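Long-range contact in putative metal resistance protein (Proteus mirabilis, PDB 6C29), which primes the disulfide isomerase activity of trimeric ScsC through this N-terminal periplasmic tandem immunoglobulin-fold domain of ScsB, probably as a protein-disulfide reductase: residues A[182-187]-A[230-235]. Residues are numbered along the deposited sequence; the frame is centred on the assembly and turned at random.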
ATOM      1  N   ASN A 182     -13.564  -7.273  -2.060  1.00 11.14           N
ATOM      2  CA  ASN A 182     -12.300  -7.776  -1.563  1.00 10.29           C
ATOM      3  C   ASN A 182     -11.954  -6.979  -0.332  1.00 10.42           C
ATOM      4  O   ASN A 182     -12.416  -5.845  -0.165  1.00 10.62           O
ATOM      5  CB  ASN A 182     -11.176  -7.659  -2.602  1.00 13.46           C
ATOM      6  CG  ASN A 182     -11.291  -8.692  -3.667  1.00 19.51           C
ATOM      7  OD1 ASN A 182     -11.005  -9.861  -3.436  1.00 21.72           O
ATOM      8  ND2 ASN A 182     -11.734  -8.275  -4.838  1.00 21.78           N
ATOM      9  N   ILE A 183     -11.128  -7.574   0.519  1.00 10.93           N
ATOM     10  CA  ILE A 183     -10.623  -6.909   1.707  1.00 11.66           C
ATOM     11  C   ILE A 183      -9.136  -7.222   1.884  1.00 11.12           C
ATOM     12  O   ILE A 183      -8.670  -8.339   1.640  1.00 13.88           O
ATOM     13  CB  ILE A 183     -11.427  -7.293   2.957  1.00 14.18           C
ATOM     14  CG1 ILE A 183     -11.056  -6.388   4.137  1.00 18.95           C
ATOM     15  CG2 ILE A 183     -11.205  -8.734   3.299  1.00 15.88           C
ATOM     16  CD1 ILE A 183     -12.074  -6.474   5.295  1.00 23.53           C
ATOM     17  N   TYR A 184      -8.412  -6.198   2.311  1.00  8.85           N
ATOM     18  CA  TYR A 184      -6.971  -6.226   2.515  1.00 10.14           C
ATOM     19  C   TYR A 184      -6.699  -5.647   3.882  1.00 11.06           C
ATOM     20  O   TYR A 184      -6.998  -4.495   4.136  1.00  9.91           O
ATOM     21  CB  TYR A 184      -6.274  -5.419   1.429  1.00  9.93           C
ATOM     22  CG  TYR A 184      -6.753  -5.822   0.058  1.00  9.89           C
ATOM     23  CD1 TYR A 184      -6.255  -6.950  -0.550  1.00  9.39           C
ATOM     24  CD2 TYR A 184      -7.686  -5.079  -0.610  1.00  9.23           C
ATOM     25  CE1 TYR A 184      -6.710  -7.361  -1.794  1.00 10.65           C
ATOM     26  CE2 TYR A 184      -8.147  -5.448  -1.864  1.00 10.18           C
ATOM     27  CZ  TYR A 184      -7.653  -6.594  -2.463  1.00 10.79           C
ATOM     28  OH  TYR A 184      -8.086  -6.982  -3.716  1.00 12.85           O
ATOM     29  N   LEU A 185      -6.136  -6.450   4.778  1.00 12.89           N
ATOM     30  CA  LEU A 185      -6.002  -6.038   6.181  1.00 12.93           C
ATOM     31  C   LEU A 185      -4.570  -5.768   6.605  1.00 12.27           C
ATOM     32  O   LEU A 185      -3.650  -6.424   6.146  1.00 12.46           O
ATOM     33  CB  LEU A 185      -6.605  -7.107   7.103  1.00 16.01           C
ATOM     34  CG  LEU A 185      -8.108  -7.308   6.969  1.00 20.58           C
ATOM     35  CD1 LEU A 185      -8.441  -8.588   6.252  1.00 28.04           C
ATOM     36  CD2 LEU A 185      -8.719  -7.303   8.293  1.00 21.19           C
ATOM     37  N   ASP A 186      -4.410  -4.799   7.516  1.00 13.00           N
ATOM     38  CA  ASP A 186      -3.163  -4.490   8.192  1.00 14.69           C
ATOM     39  C   ASP A 186      -3.144  -5.170   9.563  1.00 15.70           C
ATOM     40  O   ASP A 186      -3.874  -4.741  10.466  1.00 16.71           O
ATOM     41  CB  ASP A 186      -3.013  -2.979   8.385  1.00 15.03           C
ATOM     42  CG  ASP A 186      -3.064  -2.210   7.066  1.00 16.76           C
ATOM     43  OD1 ASP A 186      -2.066  -2.254   6.333  1.00 17.74           O
ATOM     44  OD2 ASP A 186      -4.071  -1.552   6.788  1.00 16.73           O
ATOM     45  N   PRO A 187      -2.312  -6.198   9.759  1.00 15.15           N
ATOM     46  CA  PRO A 187      -2.289  -6.843  11.085  1.00 16.48           C
ATOM     47  C   PRO A 187      -1.575  -6.002  12.121  1.00 17.67           C
ATOM     48  O   PRO A 187      -0.663  -5.217  11.789  1.00 20.06           O
ATOM     49  CB  PRO A 187      -1.547  -8.162  10.831  1.00 19.87           C
ATOM     50  CG  PRO A 187      -0.712  -7.925   9.608  1.00 24.46           C
ATOM     51  CD  PRO A 187      -1.380  -6.824   8.799  1.00 17.80           C
ATOM     52  N   VAL A 230      -8.524  -2.090   3.839  1.00  8.69           N
ATOM     53  CA  VAL A 230      -9.107  -1.566   2.635  1.00  8.36           C
ATOM     54  C   VAL A 230     -10.152  -2.560   2.158  1.00  9.50           C
ATOM     55  O   VAL A 230      -9.896  -3.750   2.072  1.00 10.30           O
ATOM     56  CB  VAL A 230      -8.032  -1.332   1.571  1.00  9.48           C
ATOM     57  CG1 VAL A 230      -8.664  -1.016   0.199  1.00 11.11           C
ATOM     58  CG2 VAL A 230      -7.058  -0.245   2.053  1.00 11.27           C
ATOM     59  N   VAL A 231     -11.355  -2.079   1.858  1.00  8.55           N
ATOM     60  CA  VAL A 231     -12.383  -2.876   1.235  1.00  8.60           C
ATOM     61  C   VAL A 231     -12.711  -2.247  -0.107  1.00  9.29           C
ATOM     62  O   VAL A 231     -12.761  -1.020  -0.229  1.00 10.54           O
ATOM     63  CB  VAL A 231     -13.631  -2.985   2.151  1.00 12.89           C
ATOM     64  CG1 VAL A 231     -14.164  -1.606   2.590  1.00 14.68           C
ATOM     65  CG2 VAL A 231     -14.728  -3.782   1.486  1.00 12.78           C
ATOM     66  N   THR A 232     -12.869  -3.091  -1.123  1.00 10.10           N
ATOM     67  CA  THR A 232     -13.154  -2.645  -2.471  1.00 11.23           C
ATOM     68  C   THR A 232     -14.393  -3.333  -2.997  1.00 11.66           C
ATOM     69  O   THR A 232     -14.686  -4.466  -2.611  1.00 12.09           O
ATOM     70  CB  THR A 232     -11.989  -2.923  -3.417  1.00 12.15           C
ATOM     71  OG1 THR A 232     -11.825  -4.332  -3.591  1.00 12.95           O
ATOM     72  CG2 THR A 232     -10.683  -2.305  -2.886  1.00 12.00           C
ATOM     73  N   ASP A 233     -15.107  -2.658  -3.888  1.00 10.29           N
ATOM     74  CA  ASP A 233     -16.190  -3.244  -4.670  1.00 10.58           C
ATOM     75  C   ASP A 233     -16.523  -2.232  -5.775  1.00 11.48           C
ATOM     76  O   ASP A 233     -16.440  -1.030  -5.545  1.00 11.51           O
ATOM     77  CB  ASP A 233     -17.410  -3.556  -3.812  1.00 12.30           C
ATOM     78  CG  ASP A 233     -18.327  -4.558  -4.454  1.00 15.76           C
ATOM     79  OD1 ASP A 233     -17.946  -5.207  -5.445  1.00 14.57           O
ATOM     80  OD2 ASP A 233     -19.432  -4.711  -3.927  1.00 16.65           O
ATOM     81  N   ASP A 234     -16.890  -2.740  -6.952  1.00 13.61           N
ATOM     82  CA  ASP A 234     -17.378  -1.903  -8.057  1.00 15.03           C
ATOM     83  C   ASP A 234     -16.408  -0.779  -8.392  1.00 17.37           C
ATOM     84  O   ASP A 234     -16.821   0.335  -8.712  1.00 19.41           O
ATOM     85  CB  ASP A 234     -18.748  -1.344  -7.701  1.00 18.07           C
ATOM     86  CG  ASP A 234     -19.802  -2.446  -7.586  1.00 24.79           C
ATOM     87  OD1 ASP A 234     -19.757  -3.397  -8.389  1.00 25.77           O
ATOM     88  OD2 ASP A 234     -20.611  -2.402  -6.642  1.00 29.05           O
ATOM     89  N   GLY A 235     -15.117  -1.055  -8.285  1.00 18.95           N
ATOM     90  CA  GLY A 235     -14.119  -0.057  -8.642  1.00 21.30           C
ATOM     91  C   GLY A 235     -13.895   1.054  -7.618  1.00 21.18           C
ATOM     92  O   GLY A 235     -13.138   2.005  -7.880  1.00 21.94           O
TER
HETATM   93  O   HOH W   1     -13.361  -5.623  -5.363  1.00 19.06           O
HETATM   94  O   HOH W   2      -9.607  -5.037  -5.016  1.00 13.88           O
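T232 OG1 is hydrogen-bonded to two waters, each with its oxygen 2.7 Å from T232 OG1, and through them reaches both N182 and Y184 across an antiparallel strand pair. This pair belongs to the C-terminal of the two immunoglobulin folds, whose other sheet holds strands 155-163, 166-173, 204-213 and 191-201: strand 182-186 is the outer member of a three-stranded sheet, and strand 226-233 separates it from strand 236-243. The short segments run at 169° to each other. N182-T232 and Y184-V230 are hydrogen-bonded pairs, with I183-V231 as the non-hydrogen-bonded pair between them. In the Y184-V230 pair both donors lie in the carbonyl plane of their acceptor, and Y184 N to V230 O measures 2.9 Å; in the N182-T232 pair both donors are tilted from it, by about 25°. V230 O and N182 O each also receive a CA-H contact, from I183 and V231 respectively.

The two faces do different work. I183 and V231 share one face; from it I183 packs on P196 and L198 of strand 191-201, in the other sheet, consistent with the core of a sandwich. V231 turns CG2 away from its own N, which brings V231 CG2 to 3.5 Å from N182 O. N182, Y184, V230 and T232 share the other face, and Y184 and T232 touch P74 and S73, loop residues of the N-terminal half, so this face borders the interdomain junction. With CG anti to the carbonyl carbon (chi1 -50°), the Y184 ring reaches along the sheet face toward T232, and Y184 CE2 meets T232 CG2 at the ring edge, 4.2 Å away. N182 ND2 donates to the oxygen of the first water, 3.2 Å away. The second water's oxygen lies in the plane of the Y184 ring, 2.8 Å from Y184 OH.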